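DUF1460 domain-containing protein (Legionella pneumophila subsp. pneumophila, PDB 2IM9) is of unknown function but belongs to an N-acetylmuramoyl-L-alanine amidase-like family of the papain-like peptidase clan, consistent with a role in cleaving peptidoglycan. Local coordinates at residues 281-286 with 292-297; 186-191 with 203-208; 36-41 with 86-91. One frame throughout, in Å; residues are numbered along the deposited sequence.

Contact 1 of 3, residues 281-286 with 292-297; sequences FRQASS and VDVSLI
Phe281 and Val294 form one hydrogen-bonded pair of an antiparallel hairpin, and Gln283 and Val292 form the next, with the non-hydrogen-bonded pair Arg282 and Asp293 between them. The strands cross with 141° between their directions, a marked departure from strict antiparallel, and the axes come within 4.8 Å. The bond from Phe281 N to Val294 O is short, 2.7 Å, and almost straight; Val294 N returns a bond to Phe281 O. A second donor reaches Phe281 O from the opposite face of its carbonyl plane: Gln283 NE2, at 3.2 Å. Gln283 CG lies over the centre of the Phe281 ring, 3.3 Å above the plane, and the bend at the second torsion (chi2 78°) then brings the amide back to Phe281 O, with the accepting oxygen close to the amide plane. The same NE2 rests 3.6 Å from Val292 CG2. Leu296, in the first turn of helix 296-303, brings CD1 to 3.8 Å from Phe281 CB, while Tyr299 of that helix meets the Phe281 ring. On the other face of the hairpin Arg282 and Asp293 run side by side, pointing the same way. The guanidinium, nearly coplanar with the carboxylate (16°), grips it side-on: NE bonds to OD1 of Asp293 at 2.7 Å and NH2 to OD2 of Asp293 at 2.9 Å, both on syn lone pairs. Lys65 forms a further salt bridge to Asp293 OD2, and Ser61 takes the NH1 of Arg282. The hairpin thus has a mostly apolar face, closed by the helix that follows it, and a charged face whose two-bond grip fixes the rotation of both groups; the two nearby cations would be expected to keep Asp293 ionised.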
ATOM      1  N   PHE A 281      -1.987  14.037  -3.982  1.00 15.70           N
ATOM      2  CA  PHE A 281      -1.483  12.745  -3.534  1.00 16.30           C
ATOM      3  C   PHE A 281      -1.965  12.628  -2.099  1.00 16.05           C
ATOM      4  O   PHE A 281      -1.524  13.365  -1.206  1.00 16.37           O
ATOM      5  CB  PHE A 281       0.038  12.747  -3.641  1.00 16.91           C
ATOM      6  CG  PHE A 281       0.699  11.444  -3.329  1.00 16.83           C
ATOM      7  CD1 PHE A 281       0.139  10.218  -3.727  1.00 17.41           C
ATOM      8  CD2 PHE A 281       1.954  11.443  -2.724  1.00 18.59           C
ATOM      9  CE1 PHE A 281       0.803   9.017  -3.476  1.00 19.06           C
ATOM     10  CE2 PHE A 281       2.625  10.228  -2.476  1.00 20.62           C
ATOM     11  CZ  PHE A 281       2.043   9.026  -2.850  1.00 19.10           C
ATOM     12  N   ARG A 282      -2.924  11.732  -1.889  1.00 15.34           N
ATOM     13  CA  ARG A 282      -3.511  11.547  -0.565  1.00 15.44           C
ATOM     14  C   ARG A 282      -2.885  10.316   0.067  1.00 15.95           C
ATOM     15  O   ARG A 282      -3.002   9.222  -0.458  1.00 15.91           O
ATOM     16  CB  ARG A 282      -5.025  11.389  -0.681  1.00 15.67           C
ATOM     17  CG  ARG A 282      -5.733  11.242   0.672  1.00 15.78           C
ATOM     18  CD  ARG A 282      -7.241  11.336   0.470  1.00 17.01           C
ATOM     19  NE  ARG A 282      -7.657  12.707   0.171  1.00 16.51           N
ATOM     20  CZ  ARG A 282      -8.851  13.027  -0.317  1.00 17.10           C
ATOM     21  NH1 ARG A 282      -9.750  12.082  -0.575  1.00 18.98           N
ATOM     22  NH2 ARG A 282      -9.145  14.302  -0.551  1.00 18.50           N
ATOM     23  N   GLN A 283      -2.176  10.502   1.179  1.00 16.61           N
ATOM     24  CA  GLN A 283      -1.424   9.385   1.762  1.00 17.52           C
ATOM     25  C   GLN A 283      -1.126   9.591   3.227  1.00 17.97           C
ATOM     26  O   GLN A 283      -1.258  10.699   3.742  1.00 17.47           O
ATOM     27  CB  GLN A 283      -0.115   9.069   0.999  1.00 18.22           C
ATOM     28  CG  GLN A 283       0.463  10.190   0.188  1.00 21.79           C
ATOM     29  CD  GLN A 283       1.204  11.231   1.022  1.00 25.10           C
ATOM     30  OE1 GLN A 283       2.226  10.932   1.661  1.00 25.54           O
ATOM     31  NE2 GLN A 283       0.730  12.474   0.958  1.00 26.97           N
ATOM     32  N   ALA A 284      -0.776   8.494   3.886  1.00 17.42           N
ATOM     33  CA  ALA A 284      -0.352   8.507   5.275  1.00 18.70           C
ATOM     34  C   ALA A 284       1.137   8.806   5.238  1.00 19.74           C
ATOM     35  O   ALA A 284       1.934   8.010   4.708  1.00 19.28           O
ATOM     36  CB  ALA A 284      -0.639   7.154   5.929  1.00 18.67           C
ATOM     37  N   SER A 285       1.488   9.970   5.775  1.00 20.70           N
ATOM     38  CA  SER A 285       2.817  10.541   5.632  1.00 23.11           C
ATOM     39  C   SER A 285       3.588  10.540   6.944  1.00 23.88           C
ATOM     40  O   SER A 285       3.143  11.147   7.917  1.00 24.43           O
ATOM     41  CB  SER A 285       2.682  11.978   5.118  1.00 23.20           C
ATOM     42  OG  SER A 285       3.918  12.669   5.189  1.00 25.65           O
ATOM     43  N   SER A 286       4.739   9.874   6.953  1.00 25.16           N
ATOM     44  CA  SER A 286       5.640   9.881   8.107  1.00 26.87           C
ATOM     45  C   SER A 286       6.235  11.270   8.337  1.00 27.94           C
ATOM     46  O   SER A 286       6.543  11.640   9.471  1.00 28.67           O
ATOM     47  CB  SER A 286       6.759   8.866   7.921  1.00 26.89           C
ATOM     48  OG  SER A 286       7.648   9.282   6.899  1.00 28.05           O
ATOM     49  N   VAL A 292      -2.491  13.033   4.888  1.00 17.88           N
ATOM     50  CA  VAL A 292      -2.587  14.377   4.303  1.00 18.96           C
ATOM     51  C   VAL A 292      -2.858  14.349   2.805  1.00 19.60           C
ATOM     52  O   VAL A 292      -2.637  13.331   2.160  1.00 18.90           O
ATOM     53  CB  VAL A 292      -1.277  15.194   4.533  1.00 18.84           C
ATOM     54  CG1 VAL A 292      -1.035  15.420   6.016  1.00 20.37           C
ATOM     55  CG2 VAL A 292      -0.051  14.541   3.845  1.00 18.77           C
ATOM     56  N   ASP A 293      -3.332  15.484   2.280  1.00 19.57           N
ATOM     57  CA  ASP A 293      -3.362  15.779   0.846  1.00 19.92           C
ATOM     58  C   ASP A 293      -2.213  16.718   0.518  1.00 21.10           C
ATOM     59  O   ASP A 293      -2.078  17.765   1.158  1.00 21.36           O
ATOM     60  CB  ASP A 293      -4.657  16.528   0.493  1.00 20.35           C
ATOM     61  CG  ASP A 293      -5.829  15.608   0.287  1.00 21.43           C
ATOM     62  OD1 ASP A 293      -5.603  14.387   0.247  1.00 24.70           O
ATOM     63  OD2 ASP A 293      -6.971  16.102   0.163  1.00 21.97           O
ATOM     64  N   VAL A 294      -1.385  16.355  -0.457  1.00 19.79           N
ATOM     65  CA  VAL A 294      -0.344  17.269  -0.957  1.00 19.92           C
ATOM     66  C   VAL A 294      -0.427  17.332  -2.487  1.00 19.28           C
ATOM     67  O   VAL A 294      -0.764  16.340  -3.129  1.00 19.40           O
ATOM     68  CB  VAL A 294       1.099  16.853  -0.531  1.00 19.86           C
ATOM     69  CG1 VAL A 294       1.266  16.831   0.994  1.00 21.73           C
ATOM     70  CG2 VAL A 294       1.484  15.517  -1.159  1.00 20.03           C
ATOM     71  N   SER A 295      -0.140  18.493  -3.073  1.00 18.91           N
ATOM     72  CA  SER A 295      -0.077  18.591  -4.535  1.00 17.94           C
ATOM     73  C   SER A 295       0.831  17.496  -5.093  1.00 17.21           C
ATOM     74  O   SER A 295       1.979  17.386  -4.663  1.00 16.53           O
ATOM     75  CB  SER A 295       0.469  19.950  -4.972  1.00 18.88           C
ATOM     76  OG  SER A 295       0.977  19.876  -6.306  1.00 18.75           O
ATOM     77  N   LEU A 296       0.328  16.676  -6.029  1.00 16.98           N
ATOM     78  CA  LEU A 296       1.163  15.583  -6.554  1.00 17.23           C
ATOM     79  C   LEU A 296       2.348  16.154  -7.347  1.00 16.87           C
ATOM     80  O   LEU A 296       3.469  15.682  -7.226  1.00 15.98           O
ATOM     81  CB  LEU A 296       0.364  14.571  -7.395  1.00 17.38           C
ATOM     82  CG  LEU A 296       1.243  13.471  -8.030  1.00 18.29           C
ATOM     83  CD1 LEU A 296       1.803  12.473  -6.968  1.00 17.78           C
ATOM     84  CD2 LEU A 296       0.556  12.725  -9.174  1.00 18.47           C
ATOM     85  N   ILE A 297       2.094  17.181  -8.150  1.00 16.48           N
ATOM     86  CA  ILE A 297       3.174  17.838  -8.899  1.00 17.70           C
ATOM     87  C   ILE A 297       4.272  18.358  -7.963  1.00 17.78           C
ATOM     88  O   ILE A 297       5.447  18.049  -8.157  1.00 18.59           O
ATOM     89  CB  ILE A 297       2.632  18.956  -9.840  1.00 16.55           C
ATOM     90  CG1 ILE A 297       1.787  18.332 -10.959  1.00 18.83           C
ATOM     91  CG2 ILE A 297       3.793  19.782 -10.413  1.00 18.90           C
ATOM     92  CD1 ILE A 297       0.985  19.343 -11.773  1.00 19.00           C
TER

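Contact 2 of 3, residues 186-191 with 203-208; sequences DTIRLQ and VELKAK
Leu205 CD2 reaches across to two methyl groups, Thr187 CG2 at 3.8 Å and Ile188 CD1 at 4.2 Å, and no hydrogen bond crosses between the segments. The threonine and leucine side chains meet at about a right angle. Thr187 offers its methyl because CG2 stands anti to the backbone N, its hydroxyl taking the other branch beside that N. With its first bond aimed at the loop and CG anti to the backbone N (chi1 -177°), Leu205 meets the methyls through CD2. Ile188 contributes through its far end: CD1 comes nearer to the helix than the first bond of its side chain would suggest. The backbones stay well apart, with Ile188 CA and Leu205 CA 9.2 Å from each other, so the contact is made by methyl groups alone and buries a modest 82 Å² in all. This is loop-on-helix packing: the chain leaves helix 176-181, passes through a short 3-10 segment ending at Thr187, runs extended past Ile188, and returns as helix 195-209, against which it lies. A coiled coil is predicted to span Ile188 to residue 215, but residues 188-191 are loop, not helix. Around the methyl cluster, Tyr82 touches both Ile188 and Leu205, Leu202 of the same helix packs on Ile188, and Tyr130 lies against Thr187. Farther out, polar links hold the two segments in place. Arg189 makes a salt bridge to Asp83 and a cation-pi contact with Phe85, fixing the loop beside residues 82-85. On the helix, Glu204 pairs with Arg81, and Lys206 NZ bonds to the carbonyl oxygens of Asn181 and Lys183, tying the helix to the end of helix 176-181 and the start of the loop.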
ATOM      1  N   ASP A 186      12.474  -7.031  16.766  1.00 19.55           N
ATOM      2  CA  ASP A 186      11.482  -5.962  16.515  1.00 20.77           C
ATOM      3  C   ASP A 186      10.347  -6.431  15.601  1.00 19.54           C
ATOM      4  O   ASP A 186       9.256  -5.871  15.606  1.00 20.20           O
ATOM      5  CB  ASP A 186      12.144  -4.732  15.888  1.00 21.71           C
ATOM      6  CG  ASP A 186      12.844  -3.857  16.913  1.00 24.38           C
ATOM      7  OD1 ASP A 186      12.898  -4.228  18.111  1.00 26.05           O
ATOM      8  OD2 ASP A 186      13.354  -2.799  16.485  1.00 30.44           O
ATOM      9  N   THR A 187      10.606  -7.460  14.819  1.00 19.07           N
ATOM     10  CA  THR A 187       9.553  -8.068  14.008  1.00 17.93           C
ATOM     11  C   THR A 187       8.476  -8.735  14.855  1.00 17.69           C
ATOM     12  O   THR A 187       7.315  -8.792  14.452  1.00 17.52           O
ATOM     13  CB  THR A 187      10.150  -9.096  13.026  1.00 17.96           C
ATOM     14  OG1 THR A 187      10.802  -8.379  11.979  1.00 18.73           O
ATOM     15  CG2 THR A 187       9.069  -9.972  12.409  1.00 18.27           C
ATOM     16  N   ILE A 188       8.876  -9.251  16.014  1.00 16.46           N
ATOM     17  CA  ILE A 188       7.964 -10.002  16.864  1.00 16.54           C
ATOM     18  C   ILE A 188       7.318  -9.054  17.855  1.00 16.76           C
ATOM     19  O   ILE A 188       7.968  -8.601  18.811  1.00 17.18           O
ATOM     20  CB  ILE A 188       8.696 -11.140  17.632  1.00 16.07           C
ATOM     21  CG1 ILE A 188       9.514 -12.001  16.667  1.00 17.02           C
ATOM     22  CG2 ILE A 188       7.679 -11.972  18.476  1.00 17.80           C
ATOM     23  CD1 ILE A 188       8.680 -12.798  15.657  1.00 17.79           C
ATOM     24  N   ARG A 189       6.036  -8.781  17.630  1.00 16.68           N
ATOM     25  CA  ARG A 189       5.308  -7.789  18.417  1.00 17.53           C
ATOM     26  C   ARG A 189       4.250  -8.483  19.273  1.00 18.73           C
ATOM     27  O   ARG A 189       3.202  -8.886  18.776  1.00 17.79           O
ATOM     28  CB  ARG A 189       4.704  -6.708  17.509  1.00 17.56           C
ATOM     29  CG  ARG A 189       5.776  -5.922  16.738  1.00 18.40           C
ATOM     30  CD  ARG A 189       5.226  -4.680  16.097  1.00 18.49           C
ATOM     31  NE  ARG A 189       4.250  -4.982  15.045  1.00 18.50           N
ATOM     32  CZ  ARG A 189       3.723  -4.064  14.248  1.00 19.99           C
ATOM     33  NH1 ARG A 189       4.090  -2.796  14.372  1.00 16.66           N
ATOM     34  NH2 ARG A 189       2.845  -4.415  13.312  1.00 17.99           N
ATOM     35  N   LEU A 190       4.561  -8.653  20.559  1.00 19.30           N
ATOM     36  CA  LEU A 190       3.694  -9.382  21.472  1.00 21.02           C
ATOM     37  C   LEU A 190       3.071  -8.403  22.452  1.00 23.19           C
ATOM     38  O   LEU A 190       3.719  -7.448  22.862  1.00 23.06           O
ATOM     39  CB  LEU A 190       4.495 -10.459  22.207  1.00 21.62           C
ATOM     40  CG  LEU A 190       5.246 -11.474  21.338  1.00 21.03           C
ATOM     41  CD1 LEU A 190       6.059 -12.451  22.205  1.00 23.98           C
ATOM     42  CD2 LEU A 190       4.312 -12.215  20.374  1.00 22.43           C
ATOM     43  N   GLN A 191       1.814  -8.623  22.821  1.00 25.32           N
ATOM     44  CA  GLN A 191       1.124  -7.651  23.670  1.00 28.02           C
ATOM     45  C   GLN A 191       1.666  -7.671  25.091  1.00 29.31           C
ATOM     46  O   GLN A 191       1.813  -6.621  25.722  1.00 29.79           O
ATOM     47  CB  GLN A 191      -0.386  -7.862  23.629  1.00 28.16           C
ATOM     48  CG  GLN A 191      -0.938  -7.701  22.211  1.00 30.44           C
ATOM     49  CD  GLN A 191      -2.345  -7.148  22.181  1.00 33.76           C
ATOM     50  OE1 GLN A 191      -2.570  -5.979  22.505  1.00 34.68           O
ATOM     51  NE2 GLN A 191      -3.301  -7.982  21.772  1.00 35.11           N
ATOM     52  N   VAL A 203      13.371 -17.203  15.683  1.00 17.15           N
ATOM     53  CA  VAL A 203      14.049 -18.366  15.073  1.00 18.00           C
ATOM     54  C   VAL A 203      13.056 -19.219  14.299  1.00 17.94           C
ATOM     55  O   VAL A 203      13.345 -19.699  13.199  1.00 17.62           O
ATOM     56  CB  VAL A 203      14.778 -19.257  16.155  1.00 19.78           C
ATOM     57  CG1 VAL A 203      15.301 -20.548  15.523  1.00 19.92           C
ATOM     58  CG2 VAL A 203      15.872 -18.462  16.839  1.00 20.89           C
ATOM     59  N   GLU A 204      11.875 -19.394  14.878  1.00 17.84           N
ATOM     60  CA  GLU A 204      10.817 -20.178  14.247  1.00 17.24           C
ATOM     61  C   GLU A 204      10.366 -19.550  12.924  1.00 16.47           C
ATOM     62  O   GLU A 204      10.232 -20.234  11.885  1.00 16.10           O
ATOM     63  CB  GLU A 204       9.655 -20.265  15.213  1.00 17.96           C
ATOM     64  CG  GLU A 204       8.477 -21.071  14.750  1.00 18.53           C
ATOM     65  CD  GLU A 204       7.389 -20.988  15.796  1.00 21.82           C
ATOM     66  OE1 GLU A 204       7.470 -21.730  16.798  1.00 21.95           O
ATOM     67  OE2 GLU A 204       6.479 -20.140  15.642  1.00 21.28           O
ATOM     68  N   LEU A 205      10.144 -18.241  12.972  1.00 15.25           N
ATOM     69  CA  LEU A 205       9.744 -17.485  11.800  1.00 15.72           C
ATOM     70  C   LEU A 205      10.839 -17.510  10.726  1.00 15.69           C
ATOM     71  O   LEU A 205      10.550 -17.670   9.531  1.00 15.92           O
ATOM     72  CB  LEU A 205       9.439 -16.032  12.193  1.00 15.11           C
ATOM     73  CG  LEU A 205       8.925 -15.149  11.045  1.00 14.19           C
ATOM     74  CD1 LEU A 205       7.628 -15.702  10.415  1.00 15.81           C
ATOM     75  CD2 LEU A 205       8.807 -13.692  11.507  1.00 14.97           C
ATOM     76  N   LYS A 206      12.099 -17.356  11.139  1.00 16.02           N
ATOM     77  CA  LYS A 206      13.194 -17.374  10.155  1.00 16.89           C
ATOM     78  C   LYS A 206      13.351 -18.733   9.488  1.00 17.37           C
ATOM     79  O   LYS A 206      13.729 -18.827   8.297  1.00 18.10           O
ATOM     80  CB  LYS A 206      14.501 -16.970  10.817  1.00 16.63           C
ATOM     81  CG  LYS A 206      14.570 -15.482  11.096  1.00 17.75           C
ATOM     82  CD  LYS A 206      15.912 -15.144  11.704  1.00 17.21           C
ATOM     83  CE  LYS A 206      16.037 -13.644  11.887  1.00 17.35           C
ATOM     84  NZ  LYS A 206      17.406 -13.311  12.334  1.00 17.66           N
ATOM     85  N   ALA A 207      13.061 -19.786  10.249  1.00 17.53           N
ATOM     86  CA  ALA A 207      13.138 -21.144   9.711  1.00 18.92           C
ATOM     87  C   ALA A 207      12.137 -21.303   8.575  1.00 19.70           C
ATOM     88  O   ALA A 207      12.452 -21.924   7.550  1.00 20.21           O
ATOM     89  CB  ALA A 207      12.929 -22.197  10.804  1.00 19.09           C
ATOM     90  N   LYS A 208      10.953 -20.713   8.724  1.00 19.55           N
ATOM     91  CA  LYS A 208       9.983 -20.737   7.645  1.00 20.27           C
ATOM     92  C   LYS A 208      10.422 -19.827   6.491  1.00 20.16           C
ATOM     93  O   LYS A 208      10.360 -20.222   5.324  1.00 20.11           O
ATOM     94  CB  LYS A 208       8.595 -20.329   8.131  1.00 20.74           C
ATOM     95  CG  LYS A 208       7.523 -20.560   7.090  1.00 24.79           C
ATOM     96  CD  LYS A 208       7.283 -22.052   6.820  1.00 30.22           C
ATOM     97  CE  LYS A 208       6.056 -22.266   5.937  1.00 32.84           C
ATOM     98  NZ  LYS A 208       4.778 -21.971   6.692  1.00 37.29           N
TER

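Contact 3 of 3, residues 36-41 with 86-91; sequences SSIRKL and PRYRVD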
ATOM      1  N   SER A  36     -17.118  -0.373  15.658  1.00 18.38           N
ATOM      2  CA  SER A  36     -18.155   0.623  15.890  1.00 19.40           C
ATOM      3  C   SER A  36     -18.123   1.711  14.808  1.00 19.24           C
ATOM      4  O   SER A  36     -19.156   2.014  14.217  1.00 19.15           O
ATOM      5  CB  SER A  36     -18.041   1.195  17.319  1.00 20.65           C
ATOM      6  OG  SER A  36     -19.079   2.120  17.572  1.00 22.53           O
ATOM      7  N   SER A  37     -16.934   2.245  14.509  1.00 18.57           N
ATOM      8  CA  SER A  37     -16.773   3.311  13.508  0.50 18.16           C
ATOM      9  C   SER A  37     -17.126   2.880  12.085  1.00 18.56           C
ATOM     10  O   SER A  37     -17.760   3.633  11.332  1.00 18.82           O
ATOM     11  CB  SER A  37     -15.341   3.848  13.532  0.50 18.32           C
ATOM     12  OG  SER A  37     -15.077   4.481  14.767  0.50 16.59           O
ATOM     13  N   ILE A  38     -16.713   1.673  11.721  1.00 17.23           N
ATOM     14  CA  ILE A  38     -16.971   1.120  10.390  1.00 17.38           C
ATOM     15  C   ILE A  38     -18.455   0.788  10.193  1.00 17.53           C
ATOM     16  O   ILE A  38     -19.026   1.095   9.138  1.00 17.35           O
ATOM     17  CB  ILE A  38     -16.053  -0.083  10.112  1.00 16.75           C
ATOM     18  CG1 ILE A  38     -14.600   0.429  10.018  1.00 16.59           C
ATOM     19  CG2 ILE A  38     -16.456  -0.781   8.816  1.00 15.57           C
ATOM     20  CD1 ILE A  38     -13.512  -0.671  10.101  1.00 18.30           C
ATOM     21  N   ARG A  39     -19.077   0.173  11.206  1.00 18.56           N
ATOM     22  CA  ARG A  39     -20.515  -0.073  11.164  1.00 20.02           C
ATOM     23  C   ARG A  39     -21.247   1.226  10.857  1.00 21.16           C
ATOM     24  O   ARG A  39     -22.117   1.253   9.982  1.00 21.56           O
ATOM     25  CB  ARG A  39     -21.014  -0.671  12.490  1.00 20.07           C
ATOM     26  CG  ARG A  39     -22.504  -0.931  12.541  1.00 22.40           C
ATOM     27  CD  ARG A  39     -22.837  -2.155  11.712  1.00 22.33           C
ATOM     28  NE  ARG A  39     -22.556  -3.398  12.438  1.00 23.51           N
ATOM     29  CZ  ARG A  39     -22.362  -4.573  11.848  1.00 22.36           C
ATOM     30  NH1 ARG A  39     -22.147  -5.652  12.583  1.00 24.48           N
ATOM     31  NH2 ARG A  39     -22.394  -4.673  10.520  1.00 21.21           N
ATOM     32  N   LYS A  40     -20.891   2.296  11.580  1.00 21.92           N
ATOM     33  CA  LYS A  40     -21.514   3.612  11.386  1.00 23.05           C
ATOM     34  C   LYS A  40     -21.227   4.197  10.023  1.00 22.08           C
ATOM     35  O   LYS A  40     -22.122   4.781   9.401  1.00 22.07           O
ATOM     36  CB  LYS A  40     -21.093   4.614  12.473  1.00 23.53           C
ATOM     37  CG  LYS A  40     -21.665   4.305  13.849  1.00 26.49           C
ATOM     38  CD  LYS A  40     -21.136   5.270  14.906  1.00 27.03           C
ATOM     39  CE  LYS A  40     -21.477   4.780  16.319  1.00 33.74           C
ATOM     40  NZ  LYS A  40     -21.404   5.880  17.329  1.00 37.60           N
ATOM     41  N   LEU A  41     -19.987   4.051   9.554  1.00 21.04           N
ATOM     42  CA  LEU A  41     -19.628   4.544   8.231  1.00 21.56           C
ATOM     43  C   LEU A  41     -20.577   3.986   7.179  1.00 21.58           C
ATOM     44  O   LEU A  41     -21.122   4.742   6.371  1.00 21.09           O
ATOM     45  CB  LEU A  41     -18.174   4.210   7.867  1.00 21.76           C
ATOM     46  CG  LEU A  41     -17.742   4.624   6.454  1.00 23.58           C
ATOM     47  CD1 LEU A  41     -17.815   6.151   6.243  1.00 25.12           C
ATOM     48  CD2 LEU A  41     -16.340   4.122   6.204  1.00 26.42           C
ATOM     49  N   PRO A  86      -3.242  -4.971  15.702  1.00 14.73           N
ATOM     50  CA  PRO A  86      -4.620  -5.223  15.277  1.00 14.22           C
ATOM     51  C   PRO A  86      -4.711  -5.565  13.791  1.00 13.99           C
ATOM     52  O   PRO A  86      -3.859  -5.159  12.993  1.00 14.56           O
ATOM     53  CB  PRO A  86      -5.346  -3.897  15.533  1.00 15.25           C
ATOM     54  CG  PRO A  86      -4.301  -2.893  15.864  1.00 15.52           C
ATOM     55  CD  PRO A  86      -3.015  -3.585  16.163  1.00 15.21           C
ATOM     56  N   ARG A  87      -5.767  -6.287  13.428  1.00 13.04           N
ATOM     57  CA  ARG A  87      -6.017  -6.638  12.034  1.00 13.64           C
ATOM     58  C   ARG A  87      -6.506  -5.468  11.184  1.00 13.79           C
ATOM     59  O   ARG A  87      -6.316  -5.447   9.952  1.00 13.47           O
ATOM     60  CB  ARG A  87      -7.033  -7.780  12.000  1.00 13.43           C
ATOM     61  CG  ARG A  87      -6.362  -9.062  12.464  1.00 14.28           C
ATOM     62  CD  ARG A  87      -7.375 -10.130  12.797  1.00 15.77           C
ATOM     63  NE  ARG A  87      -8.101  -9.791  14.014  1.00 15.63           N
ATOM     64  CZ  ARG A  87      -9.025 -10.567  14.550  1.00 14.70           C
ATOM     65  NH1 ARG A  87      -9.321 -11.720  13.944  1.00 16.43           N
ATOM     66  NH2 ARG A  87      -9.626 -10.189  15.677  1.00 14.05           N
ATOM     67  N   TYR A  88      -7.159  -4.514  11.845  1.00 14.09           N
ATOM     68  CA  TYR A  88      -7.598  -3.250  11.235  1.00 13.86           C
ATOM     69  C   TYR A  88      -7.840  -2.236  12.361  1.00 13.71           C
ATOM     70  O   TYR A  88      -8.018  -2.610  13.530  1.00 13.28           O
ATOM     71  CB  TYR A  88      -8.881  -3.427  10.410  1.00 14.84           C
ATOM     72  CG  TYR A  88      -9.959  -4.171  11.172  1.00 16.22           C
ATOM     73  CD1 TYR A  88     -10.892  -3.480  11.959  1.00 16.22           C
ATOM     74  CD2 TYR A  88     -10.032  -5.569  11.115  1.00 18.09           C
ATOM     75  CE1 TYR A  88     -11.881  -4.160  12.683  1.00 17.63           C
ATOM     76  CE2 TYR A  88     -11.005  -6.267  11.819  1.00 17.81           C
ATOM     77  CZ  TYR A  88     -11.927  -5.559  12.605  1.00 17.23           C
ATOM     78  OH  TYR A  88     -12.887  -6.255  13.301  1.00 20.60           O
ATOM     79  N   ARG A  89      -7.800  -0.958  12.010  1.00 13.30           N
ATOM     80  CA  ARG A  89      -7.972   0.106  12.998  1.00 13.83           C
ATOM     81  C   ARG A  89      -8.336   1.406  12.315  1.00 14.47           C
ATOM     82  O   ARG A  89      -8.131   1.559  11.101  1.00 14.91           O
ATOM     83  CB  ARG A  89      -6.683   0.283  13.815  1.00 13.83           C
ATOM     84  CG  ARG A  89      -5.500   0.790  13.001  1.00 13.65           C
ATOM     85  CD  ARG A  89      -4.185   0.509  13.691  1.00 15.55           C
ATOM     86  NE  ARG A  89      -4.089   1.171  15.012  1.00 15.49           N
ATOM     87  CZ  ARG A  89      -3.070   1.018  15.864  1.00 17.56           C
ATOM     88  NH1 ARG A  89      -2.055   0.216  15.573  1.00 18.15           N
ATOM     89  NH2 ARG A  89      -3.078   1.660  17.044  1.00 17.81           N
ATOM     90  N   VAL A  90      -8.861   2.354  13.089  1.00 14.73           N
ATOM     91  CA  VAL A  90      -9.215   3.666  12.515  1.00 16.52           C
ATOM     92  C   VAL A  90      -8.487   4.819  13.192  1.00 16.88           C
ATOM     93  O   VAL A  90      -8.767   5.985  12.892  1.00 19.04           O
ATOM     94  CB  VAL A  90     -10.733   3.918  12.580  1.00 16.13           C
ATOM     95  CG1 VAL A  90     -11.471   2.934  11.655  1.00 16.22           C
ATOM     96  CG2 VAL A  90     -11.240   3.806  14.029  1.00 16.17           C
ATOM     97  N   ASP A  91      -7.576   4.500  14.102  1.00 17.98           N
ATOM     98  CA  ASP A  91      -6.881   5.505  14.920  1.00 18.68           C
ATOM     99  C   ASP A  91      -5.467   5.832  14.408  1.00 18.45           C
ATOM    100  O   ASP A  91      -4.790   6.702  14.949  1.00 18.40           O
ATOM    101  CB  ASP A  91      -6.800   5.036  16.379  1.00 19.55           C
ATOM    102  CG  ASP A  91      -5.913   3.815  16.545  1.00 21.45           C
ATOM    103  OD1 ASP A  91      -5.987   2.916  15.685  1.00 21.25           O
ATOM    104  OD2 ASP A  91      -5.130   3.749  17.516  1.00 24.27           O
TER
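Val90 projects between Ser37 and Ile38 of helix 27-45, and its two methyls are divided between them. CG1 of Val90 lies 4.3 Å from Ile38 CG1, whereas CG2 of Val90 lies 4.1 Å from Ser37 CB. The backbones stay apart, with Ser37 CA and Val90 CA 7.6 Å from each other. Ile38, with its chain extended at the second torsion (chi2 165°), carries CD1 on to Tyr88, where it stands 4.3 Å from Tyr88 CD1. Behind this pair lies helix 111-122: Leu111 and Phe114 pack on Ile38, and Leu118 on Tyr88, so this buried end of the contact is an apolar junction of two helices and one irregular segment. The phenol hydroxyl of Tyr88 continues past it to bond with Asn35 and Gln115, linking both helices. The Ser37-Val90 side, by contrast, is partly open to solvent; in one of two conformers Ser37 OG bonds weakly to Gln33 O. Arg89 starts away from 36-41 and grips Asp91 side-on, with NE on OD1 of Asp91 at 2.7 Å and NH2 on OD2 of Asp91 at 3.0 Å. Residues 36-41 thus meet 86-91 through apolar contact, while polar bonds from Tyr88 to Asn35 and from Arg87 to Glu31 anchor the preceding turns of the helix, and salt-bridging within 86-91 braces the irregular backbone that presents Val90.

How the contacts relate
From the N terminus, contact 3 comes first, joining helix 27-45 to the loop before helix 95-107 and closing a span of 44 residues that includes helix 53-63. Contact 2 follows within a single connection, where the loop after helix 176-181 folds back on helix 195-209 with 11 residues between. Contact 1 is the most local, a hairpin with five residues between its segments, which adds edge strand 290-295 to strand 278-285 of the antiparallel sheet. The three are in series, neither crossing nor enclosing one another. Contacts 1 and 2 lie on opposite sides of the chain's centre, their centres 32 Å apart; contacts 2 and 3 approach to about 7 Å between nearest atoms without touching.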